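Local coordinates for protein proline dehydrogenase (Deinococcus radiodurans, PDB 4H6Q) that oxidises L-proline to delta-1-pyrroline-5-carboxylate with the help of FAD and a quinone acceptor, the first step in breaking proline down to glutamate, at residues E86-A90 against A91-P95; T118-R121 against R122-K126; R215-F218 against Q219-A223; H247-G250 against K251-E255. All coordinates share one frame; numbering follows the deposited sequence. Where two conformers were deposited one is given.

Interaction 1 of 4, residues E86-A90 against A91-P95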
loop_
_atom_site.group_PDB
_atom_site.type_symbol
_atom_site.label_atom_id
_atom_site.label_comp_id
_atom_site.label_asym_id
_atom_site.label_seq_id
_atom_site.Cartn_x
_atom_site.Cartn_y
_atom_site.Cartn_z
ATOM N N GLU A 86 10.562 -11.721 8.597
ATOM C CA GLU A 86 11.792 -12.458 8.941
ATOM C C GLU A 86 12.578 -12.844 7.707
ATOM O O GLU A 86 13.810 -12.701 7.665
ATOM C CB GLU A 86 11.480 -13.720 9.776
ATOM C CG GLU A 86 10.846 -13.449 11.149
ATOM C CD GLU A 86 11.786 -12.976 12.210
ATOM O OE1 GLU A 86 12.946 -12.602 11.899
ATOM O OE2 GLU A 86 11.364 -12.992 13.392
ATOM N N ALA A 87 11.894 -13.330 6.676
ATOM C CA ALA A 87 12.568 -13.769 5.463
ATOM C C ALA A 87 13.180 -12.597 4.710
ATOM O O ALA A 87 14.306 -12.709 4.181
ATOM C CB ALA A 87 11.582 -14.565 4.555
ATOM N N ALA A 88 12.460 -11.478 4.631
ATOM C CA ALA A 88 13.035 -10.278 3.998
ATOM C C ALA A 88 14.308 -9.824 4.698
ATOM O O ALA A 88 15.359 -9.657 4.068
ATOM C CB ALA A 88 12.002 -9.142 3.982
ATOM N N HIS A 89 14.228 -9.713 6.017
ATOM C CA HIS A 89 15.391 -9.317 6.814
ATOM C C HIS A 89 16.563 -10.280 6.591
ATOM O O HIS A 89 17.716 -9.831 6.463
ATOM C CB HIS A 89 14.979 -9.223 8.290
ATOM C CG HIS A 89 16.125 -8.985 9.227
ATOM N ND1 HIS A 89 16.887 -7.829 9.201
ATOM C CD2 HIS A 89 16.655 -9.758 10.213
ATOM C CE1 HIS A 89 17.847 -7.901 10.122
ATOM N NE2 HIS A 89 17.728 -9.064 10.754
ATOM N N ALA A 90 16.316 -11.593 6.603
ATOM C CA ALA A 90 17.407 -12.567 6.463
ATOM C C ALA A 90 18.066 -12.472 5.093
ATOM O O ALA A 90 19.234 -12.820 4.970
ATOM C CB ALA A 90 16.898 -13.994 6.724
ATOM N N ALA A 91 17.331 -11.961 4.092
ATOM C CA ALA A 91 17.823 -11.800 2.726
ATOM C C ALA A 91 18.533 -10.452 2.529
ATOM O O ALA A 91 19.087 -10.153 1.465
ATOM C CB ALA A 91 16.704 -11.970 1.707
ATOM N N GLY A 92 18.536 -9.636 3.576
ATOM C CA GLY A 92 19.126 -8.310 3.486
ATOM C C GLY A 92 18.222 -7.242 2.917
ATOM O O GLY A 92 18.702 -6.221 2.415
ATOM N N ILE A 93 16.918 -7.486 2.962
ATOM C CA ILE A 93 15.958 -6.482 2.515
ATOM C C ILE A 93 15.341 -5.821 3.749
ATOM O O ILE A 93 14.843 -6.514 4.637
ATOM C CB ILE A 93 14.846 -7.152 1.697
ATOM C CG1 ILE A 93 15.441 -7.808 0.433
ATOM C CG2 ILE A 93 13.767 -6.135 1.318
ATOM C CD1 ILE A 93 14.505 -8.746 -0.279
ATOM N N LYS A 94 15.404 -4.488 3.847
ATOM C CA LYS A 94 14.747 -3.768 4.931
ATOM C C LYS A 94 13.242 -4.015 4.784
ATOM O O LYS A 94 12.661 -3.734 3.759
ATOM C CB LYS A 94 15.068 -2.269 4.847
ATOM C CG LYS A 94 14.908 -1.489 6.149
ATOM C CD LYS A 94 15.327 0.022 5.943
ATOM C CE LYS A 94 15.897 0.621 7.188
ATOM N NZ LYS A 94 17.380 0.470 7.167
ATOM N N PRO A 95 12.592 -4.537 5.835
ATOM C CA PRO A 95 11.159 -4.829 5.683
ATOM C C PRO A 95 10.334 -3.564 5.463
ATOM O O PRO A 95 10.432 -2.513 6.190
ATOM C CB PRO A 95 10.810 -5.551 6.996
ATOM C CG PRO A 95 12.103 -5.947 7.607
ATOM C CD PRO A 95 13.113 -4.958 7.138
HETATM O O HOH W 1 16.590 -5.673 7.503
#
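Ala88 and Ile93 meet where the chain leaves its helix and doubles back: the amide N of Ile93 donates to Ala88 O at 2.9 Å, coming from above the plane of that carbonyl, and the methyl CB of Ala88 lies 4.2 Å from Ile93 CB. One residue further in, Gly92 N reaches His89 O at 3.0 Å. Before these, the N of Ala91 makes weak bonds to both Ala87 O and Ala88 O, the latter at 3.0 Å, so the carbonyls of Ala87, Ala88 and His89 all receive an amide of the turn. Gly92 has a positive phi of 84°, and at its backbone angles a CB would jam against the carbonyl O of Ala91.

Further out, the imidazole of His89 is tied to the departing loop through water. With CG anti to the backbone N (chi1 173°), its ND1 stands 2.8 Å from a water lying in the ring plane, and this water donates a weak bond to Ile93 O. The same ring stacks on Tyr130. Beneath the turn, Ala91 and Ile93 rest on Ile46 of helix 42-54, while Pro95 is joined by backbone hydrogen bonds to Phe133 of the neighbouring strand. These are the features of a Schellman motif with glycine at its C-prime position, here ending helix 71-90 and turning the chain into strand 96-99 of the beta/alpha barrel.

Interaction 2 of 4, residues T118-R121 against R122-K126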
loop_
_atom_site.group_PDB
_atom_site.type_symbol
_atom_site.label_atom_id
_atom_site.label_comp_id
_atom_site.label_asym_id
_atom_site.label_seq_id
_atom_site.Cartn_x
_atom_site.Cartn_y
_atom_site.Cartn_z
ATOM N N THR A 118 -4.333 -5.709 17.864
ATOM C CA THR A 118 -3.284 -6.483 18.511
ATOM C C THR A 118 -2.404 -7.220 17.507
ATOM O O THR A 118 -1.183 -7.270 17.740
ATOM C CB THR A 118 -3.788 -7.473 19.524
ATOM O OG1 THR A 118 -4.572 -8.440 18.835
ATOM C CG2 THR A 118 -4.651 -6.790 20.564
ATOM N N ASN A 119 -2.928 -7.680 16.373
ATOM C CA ASN A 119 -2.043 -8.291 15.380
ATOM C C ASN A 119 -1.171 -7.246 14.720
ATOM O O ASN A 119 0.011 -7.529 14.433
ATOM C CB ASN A 119 -2.857 -9.064 14.330
ATOM C CG ASN A 119 -3.276 -10.443 14.856
ATOM O OD1 ASN A 119 -2.519 -11.109 15.581
ATOM N ND2 ASN A 119 -4.503 -10.888 14.505
ATOM N N ALA A 120 -1.714 -6.050 14.442
ATOM C CA ALA A 120 -0.873 -5.003 13.836
ATOM C C ALA A 120 0.285 -4.614 14.752
ATOM O O ALA A 120 1.406 -4.360 14.274
ATOM C CB ALA A 120 -1.702 -3.768 13.487
ATOM N N ARG A 121 0.056 -4.582 16.056
ATOM C CA ARG A 121 1.147 -4.314 16.993
ATOM C C ARG A 121 2.281 -5.317 16.837
ATOM O O ARG A 121 3.469 -4.946 16.843
ATOM C CB ARG A 121 0.637 -4.354 18.438
ATOM C CG ARG A 121 -0.124 -3.104 18.848
ATOM C CD ARG A 121 -0.749 -3.314 20.209
ATOM N NE ARG A 121 -1.327 -2.064 20.679
ATOM C CZ ARG A 121 -2.412 -1.976 21.430
ATOM N NH1 ARG A 121 -3.061 -3.071 21.770
ATOM N NH2 ARG A 121 -2.865 -0.788 21.805
ATOM N N ARG A 122 1.962 -6.601 16.697
ATOM C CA ARG A 122 2.989 -7.646 16.567
ATOM C C ARG A 122 3.754 -7.494 15.255
ATOM O O ARG A 122 4.993 -7.657 15.215
ATOM C CB ARG A 122 2.355 -9.048 16.626
ATOM C CG ARG A 122 1.562 -9.305 17.890
ATOM C CD ARG A 122 1.132 -10.757 17.968
ATOM N NE ARG A 122 0.329 -11.270 16.863
ATOM C CZ ARG A 122 0.735 -12.242 16.026
ATOM N NH1 ARG A 122 1.945 -12.773 16.108
ATOM N NH2 ARG A 122 -0.075 -12.704 15.135
ATOM N N ILE A 123 3.026 -7.213 14.175
ATOM C CA ILE A 123 3.649 -7.011 12.878
ATOM C C ILE A 123 4.588 -5.788 12.889
ATOM O O ILE A 123 5.747 -5.862 12.419
ATOM C CB ILE A 123 2.563 -6.883 11.793
ATOM C CG1 ILE A 123 1.813 -8.240 11.635
ATOM C CG2 ILE A 123 3.123 -6.353 10.459
ATOM C CD1 ILE A 123 0.494 -8.113 10.840
ATOM N N ILE A 124 4.096 -4.664 13.409
ATOM C CA ILE A 124 4.897 -3.444 13.384
ATOM C C ILE A 124 6.107 -3.584 14.314
ATOM O O ILE A 124 7.212 -3.136 13.968
ATOM C CB ILE A 124 4.059 -2.210 13.763
ATOM C CG1 ILE A 124 2.903 -2.015 12.781
ATOM C CG2 ILE A 124 4.977 -0.941 13.841
ATOM C CD1 ILE A 124 1.812 -1.104 13.336
ATOM N N ALA A 125 5.935 -4.212 15.480
ATOM C CA ALA A 125 7.066 -4.415 16.396
ATOM C C ALA A 125 8.176 -5.202 15.691
ATOM O O ALA A 125 9.355 -4.881 15.847
ATOM C CB ALA A 125 6.583 -5.136 17.659
ATOM N N LYS A 126 7.821 -6.242 14.937
ATOM C CA LYS A 126 8.806 -7.072 14.251
ATOM C C LYS A 126 9.492 -6.272 13.144
ATOM O O LYS A 126 10.750 -6.287 13.027
ATOM C CB LYS A 126 8.181 -8.383 13.731
ATOM C CG LYS A 126 9.155 -9.345 13.103
ATOM C CD LYS A 126 10.322 -9.737 13.980
ATOM C CE LYS A 126 9.874 -10.595 15.131
ATOM N NZ LYS A 126 11.060 -11.243 15.710
#
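Arg122 folds back along its own helix to hold Asn119, the residue one turn earlier, and the two side chains run side by side in the same direction. A bend at chi3 (-58°) brings the guanidinium edge to the amide oxygen: NE lies 3.1 Å and NH2 3.0 Å from Asn119 OD1, which sits in the guanidinium plane. NE approaches in the plane of the amide carbonyl and NH2 from above it, the two flat groups being turned 69° apart. The other end of the amide is fixed as well, Asn119 ND2 donating to Val104 O, while Arg122 NH2 also forms a salt bridge with Asp79 of helix 71-90. Replacing Arg122 by a leucine would probably leave Asn119 OD1 without these two donors and take from Asp79 the salt bridge described.

Arg121 instead extends its chain away from this turn, toward a salt bridge with Glu157; its backbone O accepts from Ala125 N at 2.9 Å. Ile123 N bonds to Asn119 O, and Ile123 and Ile124 meet Ile134. Helix 115-129 is thus one of the outer helices of the TIM barrel, Asn119 and Arg122 facing helix 71-90, Ile124 also packing on helix 144-158, and strand 133-136 lying beneath.

Interaction 3 of 4, residues R215-F218 against Q219-A223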
loop_
_atom_site.group_PDB
_atom_site.type_symbol
_atom_site.label_atom_id
_atom_site.label_comp_id
_atom_site.label_asym_id
_atom_site.label_seq_id
_atom_site.Cartn_x
_atom_site.Cartn_y
_atom_site.Cartn_z
ATOM N N ARG A 215 -4.451 18.011 -4.697
ATOM C CA ARG A 215 -4.558 18.749 -3.433
ATOM C C ARG A 215 -3.980 17.926 -2.286
ATOM O O ARG A 215 -3.272 18.464 -1.435
ATOM C CB ARG A 215 -6.028 19.155 -3.137
ATOM C CG ARG A 215 -6.606 20.140 -4.136
ATOM C CD ARG A 215 -7.962 20.690 -3.651
ATOM N NE ARG A 215 -9.013 19.683 -3.779
ATOM C CZ ARG A 215 -9.982 19.718 -4.694
ATOM N NH1 ARG A 215 -10.048 20.739 -5.551
ATOM N NH2 ARG A 215 -10.892 18.757 -4.745
ATOM N N LEU A 216 -4.262 16.620 -2.246
ATOM C CA LEU A 216 -3.751 15.794 -1.153
ATOM C C LEU A 216 -2.209 15.765 -1.162
ATOM O O LEU A 216 -1.566 15.918 -0.112
ATOM C CB LEU A 216 -4.281 14.352 -1.264
ATOM C CG LEU A 216 -5.683 14.155 -0.691
ATOM C CD1 LEU A 216 -6.182 12.801 -1.157
ATOM C CD2 LEU A 216 -5.660 14.226 0.857
ATOM N N VAL A 217 -1.622 15.465 -2.316
ATOM C CA VAL A 217 -0.163 15.380 -2.448
ATOM C C VAL A 217 0.458 16.728 -2.109
ATOM O O VAL A 217 1.417 16.785 -1.322
ATOM C CB VAL A 217 0.233 14.937 -3.870
ATOM C CG1 VAL A 217 1.743 15.139 -4.127
ATOM C CG2 VAL A 217 -0.150 13.478 -4.104
ATOM N N PHE A 218 -0.053 17.806 -2.703
ATOM C CA PHE A 218 0.563 19.117 -2.556
ATOM C C PHE A 218 0.456 19.586 -1.102
ATOM O O PHE A 218 1.414 20.165 -0.544
ATOM C CB PHE A 218 -0.108 20.143 -3.480
ATOM C CG PHE A 218 0.102 19.878 -4.952
ATOM C CD1 PHE A 218 1.008 18.911 -5.400
ATOM C CD2 PHE A 218 -0.646 20.584 -5.895
ATOM C CE1 PHE A 218 1.174 18.681 -6.795
ATOM C CE2 PHE A 218 -0.489 20.352 -7.290
ATOM C CZ PHE A 218 0.418 19.406 -7.731
ATOM N N GLN A 219 -0.679 19.353 -0.448
ATOM C CA GLN A 219 -0.836 19.772 0.950
ATOM C C GLN A 219 0.077 18.959 1.873
ATOM O O GLN A 219 0.615 19.486 2.850
ATOM C CB GLN A 219 -2.305 19.645 1.409
ATOM C CG GLN A 219 -3.245 20.707 0.827
ATOM C CD GLN A 219 -2.835 22.101 1.232
ATOM O OE1 GLN A 219 -2.765 22.421 2.431
ATOM N NE2 GLN A 219 -2.534 22.937 0.244
ATOM N N HIS A 220 0.233 17.669 1.578
ATOM C CA HIS A 220 1.088 16.838 2.406
ATOM C C HIS A 220 2.562 17.280 2.273
ATOM O O HIS A 220 3.287 17.380 3.283
ATOM C CB HIS A 220 0.952 15.336 2.088
ATOM C CG HIS A 220 1.096 14.477 3.308
ATOM N ND1 HIS A 220 0.321 14.687 4.445
ATOM C CD2 HIS A 220 1.874 13.392 3.567
ATOM C CE1 HIS A 220 0.624 13.747 5.340
ATOM N NE2 HIS A 220 1.548 12.949 4.825
ATOM N N LEU A 221 2.979 17.569 1.037
ATOM C CA LEU A 221 4.341 18.043 0.804
ATOM C C LEU A 221 4.581 19.406 1.448
ATOM O O LEU A 221 5.653 19.668 2.032
ATOM C CB LEU A 221 4.625 18.128 -0.685
ATOM C CG LEU A 221 4.731 16.773 -1.401
ATOM C CD1 LEU A 221 4.794 17.020 -2.905
ATOM C CD2 LEU A 221 5.982 15.984 -0.923
ATOM N N LYS A 222 3.604 20.307 1.369
ATOM C CA LYS A 222 3.801 21.635 1.953
ATOM C C LYS A 222 3.898 21.520 3.472
ATOM O O LYS A 222 4.570 22.357 4.128
ATOM C CB LYS A 222 2.646 22.590 1.575
ATOM C CG LYS A 222 2.703 23.112 0.143
ATOM C CD LYS A 222 1.477 24.012 -0.132
ATOM C CE LYS A 222 1.280 24.220 -1.613
ATOM N NZ LYS A 222 0.295 25.279 -1.926
ATOM N N ALA A 223 3.200 20.521 4.030
ATOM C CA ALA A 223 3.215 20.289 5.476
ATOM C C ALA A 223 4.530 19.658 5.924
ATOM O O ALA A 223 4.784 19.519 7.125
ATOM C CB ALA A 223 2.007 19.407 5.896
#
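Gln219 begins the second half of this helical run by donating its N to Arg215 O at 2.9 Å, and its CB and CG both lie against that same oxygen, CG at 3.2 Å.

His220 follows with N bonded to Leu216 O at 3.0 Å. Only its CB stays near the preceding turn; the imidazole leads away to Pro186 O, which is hydrogen-bonded to NE2, and to Arg178, whose NH1 is hydrogen-bonded to ND1. With both nitrogens engaged, the buried ring is fixed in its rotation as it packs on Ile188 and Met190.

Leu221 carries the apolar part. Its N meets Val217 O at 2.9 Å, and its CD1 touches Val217 CG1 at 3.8 Å, the two side chains lying alongside each other and pointing the same way. Val217 CG1 is placed for this by standing anti to the backbone N (chi1 167°).

Lys222 closes the series: N bonds to Phe218 O at 2.9 Å, and the start of its extended chain passes over that oxygen, CG at 3.3 Å. The ring of Phe218 stacks on Phe243 of helix 234-246.

Successive i+4 to i bonds are those of a regular alpha helix, here helix 206-222, which connects strand 188-191, the carrier of the FAD-binding Met190, to strand 227-230 in a beta-alpha-beta unit of the barrel.

Interaction 4 of 4, residues H247-G250 against K251-E255; sequences HGIG and KDAFE
Gly250 O is the unusual element here, a single carbonyl oxygen that accepts a backbone bond and also faces the edge of an aromatic ring. The N of Ala253 donates to it at 3.0 Å from well above the carbonyl plane, closing a type I beta turn from Gly250 to Ala253. Gly250 O also lies near the plane of the Phe254 ring, 3.6 Å from both CD2 and CE2, where the ring presents its weakly positive rim. Phe254 is turned for this by a chi1 of 71°, which sets CG between the backbone N and the carbonyl carbon.

Ile249 supplies the apolar half. Its CG2 branch, anti to the backbone N, touches Ala253 CB at 4.0 Å and Phe254 CD2 at 4.2 Å, while Ala253 CB lies 3.3 Å from Gly250 O. Asp252 OD1 leans back to within 3.4 Å of Gly250 CA.

Just before, Gly248, with positive phi, is the C-prime residue of a Schellman motif ending helix 234-246. Beyond the turn, Glu255 continues into strand 254-259 and forms a salt bridge with Arg278. One main-chain bond closes the turn, so its shape probably depends also on the apolar cluster of Ile249, Ala253 and Phe254. A CB at Gly250 would clash with Asp252 OD1 as that carboxylate now stands, so this side-chain position, rather than the turn, probably relies on glycine.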
loop_
_atom_site.group_PDB
_atom_site.type_symbol
_atom_site.label_atom_id
_atom_site.label_comp_id
_atom_site.label_asym_id
_atom_site.label_seq_id
_atom_site.Cartn_x
_atom_site.Cartn_y
_atom_site.Cartn_z
ATOM N N HIS A 247 8.729 24.237 -5.635
ATOM C CA HIS A 247 8.767 24.440 -4.179
ATOM C C HIS A 247 10.094 24.078 -3.510
ATOM O O HIS A 247 10.194 24.120 -2.291
ATOM C CB HIS A 247 7.614 23.688 -3.524
ATOM C CG HIS A 247 6.283 24.269 -3.892
ATOM N ND1 HIS A 247 5.616 25.178 -3.104
ATOM C CD2 HIS A 247 5.530 24.114 -5.009
ATOM C CE1 HIS A 247 4.493 25.545 -3.707
ATOM N NE2 HIS A 247 4.424 24.929 -4.873
ATOM N N GLY A 248 11.123 23.757 -4.304
ATOM C CA GLY A 248 12.435 23.429 -3.736
ATOM C C GLY A 248 12.448 22.198 -2.850
ATOM O O GLY A 248 13.259 22.086 -1.917
ATOM N N ILE A 249 11.565 21.235 -3.130
ATOM C CA ILE A 249 11.463 20.037 -2.313
ATOM C C ILE A 249 12.500 18.999 -2.739
ATOM O O ILE A 249 12.676 18.735 -3.930
ATOM C CB ILE A 249 10.028 19.518 -2.377
ATOM C CG1 ILE A 249 9.116 20.515 -1.639
ATOM C CG2 ILE A 249 9.896 18.097 -1.759
ATOM C CD1 ILE A 249 7.659 20.251 -1.837
ATOM N N GLY A 250 13.230 18.431 -1.792
ATOM C CA GLY A 250 14.262 17.481 -2.173
ATOM C C GLY A 250 13.704 16.155 -2.683
ATOM O O GLY A 250 12.596 15.714 -2.281
ATOM N N LYS A 251 14.459 15.496 -3.570
ATOM C CA LYS A 251 14.066 14.201 -4.108
ATOM C C LYS A 251 14.230 13.049 -3.123
ATOM O O LYS A 251 13.873 11.918 -3.444
ATOM C CB LYS A 251 14.789 13.933 -5.433
ATOM C CG LYS A 251 14.311 14.925 -6.527
ATOM C CD LYS A 251 15.063 14.708 -7.869
ATOM C CE LYS A 251 14.617 15.702 -8.867
ATOM N NZ LYS A 251 15.738 16.394 -9.479
ATOM N N ASP A 252 14.673 13.343 -1.888
ATOM C CA ASP A 252 14.682 12.400 -0.773
ATOM C C ASP A 252 13.442 12.556 0.119
ATOM O O ASP A 252 13.293 11.811 1.113
ATOM C CB ASP A 252 15.909 12.684 0.098
ATOM C CG ASP A 252 15.918 14.160 0.653
ATOM O OD1 ASP A 252 15.746 15.157 -0.138
ATOM O OD2 ASP A 252 16.147 14.328 1.897
ATOM N N ALA A 253 12.562 13.512 -0.202
ATOM C CA ALA A 253 11.447 13.850 0.703
ATOM C C ALA A 253 10.117 13.196 0.327
ATOM O O ALA A 253 9.095 13.448 0.989
ATOM C CB ALA A 253 11.283 15.367 0.741
ATOM N N PHE A 254 10.121 12.383 -0.724
ATOM C CA PHE A 254 8.868 11.758 -1.202
ATOM C C PHE A 254 9.276 10.682 -2.153
ATOM O O PHE A 254 10.446 10.636 -2.574
ATOM C CB PHE A 254 7.958 12.782 -1.919
ATOM C CG PHE A 254 8.478 13.209 -3.225
ATOM C CD1 PHE A 254 8.050 12.605 -4.396
ATOM C CD2 PHE A 254 9.503 14.176 -3.307
ATOM C CE1 PHE A 254 8.590 12.980 -5.650
ATOM C CE2 PHE A 254 10.038 14.536 -4.534
ATOM C CZ PHE A 254 9.587 13.972 -5.688
ATOM N N GLU A 255 8.340 9.819 -2.544
ATOM C CA GLU A 255 8.634 8.798 -3.561
ATOM C C GLU A 255 7.390 8.580 -4.391
ATOM O O GLU A 255 6.245 8.808 -3.921
ATOM C CB GLU A 255 9.098 7.483 -2.948
ATOM C CG GLU A 255 8.049 6.774 -2.054
ATOM C CD GLU A 255 8.673 5.774 -1.141
ATOM O OE1 GLU A 255 8.124 4.645 -0.961
ATOM O OE2 GLU A 255 9.744 6.101 -0.526
#

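In the fold
The four contacts form two touching pairs on the outside of the barrel. Interactions 1 and 2, with centres 16 Å apart, are joined by a salt bridge of 2.9 Å between Glu86 OE2 and Lys126 NZ, linking helix 71-90 to helix 115-129. Interactions 3 and 4, with centres 12 Å apart, meet through apolar packing: Leu221 CB lies 3.9 Å from Ile249 CD1. Between the pairs there is no touch. Interaction 1 lies away from the annotated sites. Ile123 in interaction 2 is about 10 Å, side chain to side chain, from substrate-binding Lys100. His220 in interaction 3 is about 4 Å from Met190, in the shell behind a cofactor-binding residue, and Phe254 in interaction 4 about 13 Å from FAD.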